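PDB 6CW5: ribokinase from Cryptococcus neoformans var. grubii serotype A, which probably phosphorylates D-ribose at O-5 with ATP and magnesium, giving D-ribose 5-phosphate, as a homodimeric member of the PfkB carbohydrate kinase family. Local coordinates for residues 14-19 with 133-138; 140-145 with 167-172. All coordinates share one frame; numbering follows the deposited sequence.

The chain enters the large central sheet of the ribokinase fold with strand 15-18. It then builds the smaller four-stranded sheet and other elements before it comes back. Interaction 1 closes this long loop: the loop segment 133-138 packs beside Arg14 and Leu16. Directly afterwards the chain forms strand 140-143, the sheet neighbour of strand 15-18. Interaction 2 closes a much shorter loop, in which helix 149-161 carries the chain across to strand 167-170. The two contacts therefore follow in series and neither encloses the other. They meet at strands 15-18 and 140-143, where Leu16 N lies 2.9 Å from His140 O, a probable hydrogen bond.

Interaction 1 of 2, residues 14-19 with 133-138; sequences RCLVRG and TSLATY
The ring of Tyr138 is held between two residues. Leu16 CB sits over one face, and Thr137 OG1, from the residue just before, lies over the opposite one. Arg14 O and Leu135 CA are at the edge, in the ring plane. This is where a loop joins strand 15-18 in the large sheet of the PfkB (ribokinase) fold. Residues 135-138 form a type I beta turn, closed by the backbone bond from Tyr138 N to Leu135 O (3.0 Å). Ser134 OG accepts from Ala136 N in an ST turn that overlaps it.

The contact of Leu16 CB with the ring is a CH-pi interaction. The carbon is 3.6 Å from the ring centroid and only 8° off the normal. Tyr138 CG is anti to its carbonyl carbon (chi1 -58°), which lays the ring across Leu16, its face on Leu16 CB. Leu16 CD1 reaches the phenol end, 3.8 Å from Tyr138 OH. The other methyl, Leu16 CD2, meets Leu135 CD2 at 3.6 Å, the two side chains crossing at about a right angle.

Arg14 approaches the ring obliquely with its aliphatic part. In one of its two modelled conformers, Arg14 CG is 3.7 Å from Tyr138 CD1. No hydrogen bond links the two segments. Leu16 also touches Tyr155 and Leu135 touches Ala158, so helix 149-161 packs against the same cluster. Tyr138 CA makes a CA-H...O contact of 3.5 Å with Arg14 O.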
# COMPACT_ATOMS: atom_id res chain seq x y z
N ARG A 14 5.65 17.14 15.89
CA ARG A 14 5.50 17.40 14.46
C ARG A 14 4.58 16.33 13.89
O ARG A 14 4.75 15.14 14.18
CB ARG A 14 6.86 17.40 13.74
CG ARG A 14 6.75 17.80 12.25
CD ARG A 14 8.11 18.12 11.62
NE ARG A 14 8.70 19.31 12.24
CZ ARG A 14 8.68 20.53 11.71
NH1 ARG A 14 8.10 20.76 10.53
NH2 ARG A 14 9.25 21.53 12.36
N CYS A 15 3.59 16.76 13.11
CA CYS A 15 2.58 15.87 12.57
C CYS A 15 2.81 15.63 11.09
O CYS A 15 3.02 16.57 10.32
CB CYS A 15 1.18 16.47 12.76
SG CYS A 15 -0.13 15.39 12.18
N LEU A 16 2.73 14.37 10.68
CA LEU A 16 2.67 14.04 9.27
C LEU A 16 1.24 13.68 8.94
O LEU A 16 0.64 12.83 9.63
CB LEU A 16 3.59 12.88 8.93
CG LEU A 16 3.54 12.38 7.48
CD1 LEU A 16 4.05 13.42 6.48
CD2 LEU A 16 4.38 11.11 7.42
N VAL A 17 0.67 14.35 7.95
CA VAL A 17 -0.63 13.98 7.38
C VAL A 17 -0.35 13.22 6.10
O VAL A 17 0.18 13.77 5.13
CB VAL A 17 -1.52 15.21 7.10
CG1 VAL A 17 -2.90 14.76 6.57
CG2 VAL A 17 -1.65 16.07 8.36
N ARG A 18 -0.72 11.94 6.07
CA ARG A 18 -0.62 11.16 4.85
C ARG A 18 -2.05 11.08 4.32
O ARG A 18 -2.89 10.39 4.91
CB ARG A 18 -0.03 9.78 5.11
CG ARG A 18 -0.09 8.82 3.91
CD ARG A 18 0.72 9.28 2.70
NE ARG A 18 0.49 8.35 1.58
CZ ARG A 18 -0.20 8.66 0.49
NH1 ARG A 18 -0.64 9.90 0.30
NH2 ARG A 18 -0.42 7.73 -0.44
N GLY A 19 -2.34 11.83 3.26
CA GLY A 19 -3.75 11.89 2.88
C GLY A 19 -3.96 12.68 1.61
O GLY A 19 -3.04 12.95 0.85
N THR A 133 10.28 6.07 3.06
CA THR A 133 9.62 7.13 3.83
C THR A 133 9.98 6.94 5.30
O THR A 133 9.76 5.87 5.87
CB THR A 133 8.11 7.13 3.60
OG1 THR A 133 7.83 7.34 2.20
CG2 THR A 133 7.45 8.26 4.40
N SER A 134 10.65 7.92 5.86
CA SER A 134 11.06 7.90 7.24
C SER A 134 10.03 8.67 8.04
O SER A 134 9.50 9.69 7.56
CB SER A 134 12.44 8.52 7.43
OG SER A 134 12.82 8.53 8.81
N LEU A 135 9.74 8.18 9.23
CA LEU A 135 8.90 8.91 10.16
C LEU A 135 9.74 9.57 11.24
O LEU A 135 9.18 10.03 12.25
CB LEU A 135 7.86 7.98 10.78
CG LEU A 135 6.93 7.34 9.76
CD1 LEU A 135 5.87 6.54 10.48
CD2 LEU A 135 6.24 8.39 8.84
N ALA A 136 11.06 9.64 11.03
CA ALA A 136 11.98 10.00 12.11
C ALA A 136 11.67 11.35 12.72
O ALA A 136 11.85 11.54 13.93
CB ALA A 136 13.42 9.98 11.58
N THR A 137 11.21 12.32 11.92
CA THR A 137 11.02 13.67 12.46
C THR A 137 9.64 13.86 13.08
O THR A 137 9.37 14.94 13.63
CB THR A 137 11.23 14.73 11.38
OG1 THR A 137 10.24 14.59 10.36
CG2 THR A 137 12.61 14.58 10.74
N TYR A 138 8.77 12.86 13.03
CA TYR A 138 7.37 13.03 13.40
C TYR A 138 7.05 12.37 14.73
O TYR A 138 7.56 11.29 15.05
CB TYR A 138 6.46 12.45 12.32
CG TYR A 138 6.72 13.11 11.00
CD1 TYR A 138 6.34 14.43 10.78
CD2 TYR A 138 7.37 12.43 9.98
CE1 TYR A 138 6.57 15.05 9.57
CE2 TYR A 138 7.61 13.04 8.75
CZ TYR A 138 7.21 14.35 8.56
OH TYR A 138 7.46 14.96 7.37

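Interaction 2 of 2, residues 140-145 with 167-172; sequences HLLVQN and TSVFNP
Strands 140-143 and 167-170 run parallel, with 14° between their directions and 4.6 Å between their axes at closest approach. They are the two strands of a beta-alpha-beta unit whose crossover contains helix 149-161. His140 pairs with Thr167, and the register continues to Val143 with Phe170. Leu141 N donates to Thr167 O, and Leu141 O accepts from Val169 N at 2.8 Å. Val143 N donates to Val169 O nearly along the C=O axis. Val143 O accepts from Asn171 N, which extends the pairing beyond the strand.

His140, Thr167, Leu142 and Val169 share one face of the sheet. The His140 ring lies beside Thr167, whose CB is over a ring face, 3.5 Å from His140 CD2. Leu142 CD1 meets Val169 CG1 at 3.7 Å, and helix 279-292 packs on both through Val288. On the other face Val143 CG2 touches Phe170 CD1 at 3.8 Å, the side chains crossing at about a right angle. The Phe170 ring also stacks with Phe184.

Beyond the strands, Gln144 and Asn171 approach the predicted substrate residue Gly52 and the predicted proton acceptor Asp281, respectively. Gln144 NE2 is hydrogen-bonded to Gln55 OE1, and Asn171 ND2 to Ile193 O. Phe170 CG is anti to the backbone N (chi1 174°), which turns the ring toward Gln144. There Gln144 O lies in the ring plane, 3.4 Å from Phe170 CE1.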
# COMPACT_ATOMS: atom_id res chain seq x y z
N HIS A 140 3.48 12.59 15.50
CA HIS A 140 2.06 12.34 15.28
C HIS A 140 1.82 12.02 13.81
O HIS A 140 2.46 12.62 12.94
CB HIS A 140 1.21 13.57 15.70
CG HIS A 140 1.19 13.78 17.18
ND1 HIS A 140 2.30 14.18 17.89
CD2 HIS A 140 0.21 13.58 18.09
CE1 HIS A 140 2.00 14.25 19.17
NE2 HIS A 140 0.74 13.89 19.33
N LEU A 141 0.89 11.10 13.56
CA LEU A 141 0.45 10.74 12.21
C LEU A 141 -1.05 10.92 12.12
O LEU A 141 -1.78 10.48 13.01
CB LEU A 141 0.83 9.31 11.86
CG LEU A 141 0.25 8.75 10.55
CD1 LEU A 141 0.99 9.35 9.30
CD2 LEU A 141 0.32 7.21 10.56
N LEU A 142 -1.51 11.55 11.05
CA LEU A 142 -2.93 11.68 10.77
C LEU A 142 -3.23 11.04 9.43
O LEU A 142 -2.58 11.36 8.43
CB LEU A 142 -3.30 13.16 10.76
CG LEU A 142 -4.71 13.67 10.70
CD1 LEU A 142 -5.63 12.90 11.68
CD2 LEU A 142 -4.66 15.14 11.05
N VAL A 143 -4.22 10.13 9.39
CA VAL A 143 -4.57 9.40 8.18
C VAL A 143 -6.09 9.36 8.07
O VAL A 143 -6.81 9.49 9.05
CB VAL A 143 -4.00 7.96 8.12
CG1 VAL A 143 -2.51 7.97 7.68
CG2 VAL A 143 -4.16 7.24 9.46
N GLN A 144 -6.56 9.23 6.83
CA GLN A 144 -8.00 9.09 6.57
C GLN A 144 -8.14 7.97 5.57
O GLN A 144 -7.37 7.02 5.64
CB GLN A 144 -8.60 10.40 6.04
CG GLN A 144 -8.17 11.64 6.87
CD GLN A 144 -6.86 12.22 6.36
OE1 GLN A 144 -6.50 12.03 5.19
NE2 GLN A 144 -6.13 12.93 7.24
N ASN A 145 -9.08 8.08 4.62
CA ASN A 145 -9.21 6.96 3.70
C ASN A 145 -9.45 7.44 2.27
O ASN A 145 -10.14 6.77 1.51
CB ASN A 145 -10.34 6.00 4.11
CG ASN A 145 -10.29 4.66 3.36
OD1 ASN A 145 -9.20 4.11 3.13
ND2 ASN A 145 -11.47 4.12 2.96
N THR A 167 2.07 8.87 17.89
CA THR A 167 0.66 8.98 18.19
C THR A 167 -0.08 9.06 16.87
O THR A 167 0.08 10.03 16.12
CB THR A 167 0.39 10.22 19.04
OG1 THR A 167 1.09 10.11 20.29
CG2 THR A 167 -1.09 10.34 19.30
N SER A 168 -0.87 8.04 16.55
CA SER A 168 -1.54 8.00 15.26
C SER A 168 -3.03 8.24 15.45
O SER A 168 -3.63 7.75 16.41
CB SER A 168 -1.30 6.67 14.56
OG SER A 168 -1.63 5.63 15.47
N VAL A 169 -3.63 8.94 14.49
CA VAL A 169 -5.02 9.39 14.56
C VAL A 169 -5.66 9.07 13.21
O VAL A 169 -5.11 9.44 12.17
CB VAL A 169 -5.11 10.90 14.86
CG1 VAL A 169 -6.54 11.36 14.94
CG2 VAL A 169 -4.39 11.23 16.16
N PHE A 170 -6.78 8.34 13.23
CA PHE A 170 -7.38 7.85 11.99
C PHE A 170 -8.84 8.27 11.92
O PHE A 170 -9.56 8.15 12.91
CB PHE A 170 -7.26 6.34 11.96
CG PHE A 170 -7.96 5.65 10.81
CD1 PHE A 170 -7.71 6.01 9.49
CD2 PHE A 170 -8.79 4.55 11.06
CE1 PHE A 170 -8.31 5.32 8.44
CE2 PHE A 170 -9.41 3.88 10.02
CZ PHE A 170 -9.15 4.25 8.70
N ASN A 171 -9.26 8.75 10.75
CA ASN A 171 -10.65 9.12 10.49
C ASN A 171 -11.10 8.29 9.29
O ASN A 171 -10.63 8.52 8.16
CB ASN A 171 -10.70 10.63 10.22
CG ASN A 171 -12.08 11.16 9.82
OD1 ASN A 171 -12.16 12.05 8.96
ND2 ASN A 171 -13.14 10.68 10.47
N PRO A 172 -11.95 7.28 9.47
CA PRO A 172 -12.23 6.36 8.33
C PRO A 172 -13.23 6.94 7.33
O PRO A 172 -14.41 6.56 7.28
CB PRO A 172 -12.79 5.12 9.02
CG PRO A 172 -13.47 5.69 10.32
CD PRO A 172 -12.59 6.85 10.74
O HOH W 1 0.07 12.96 21.78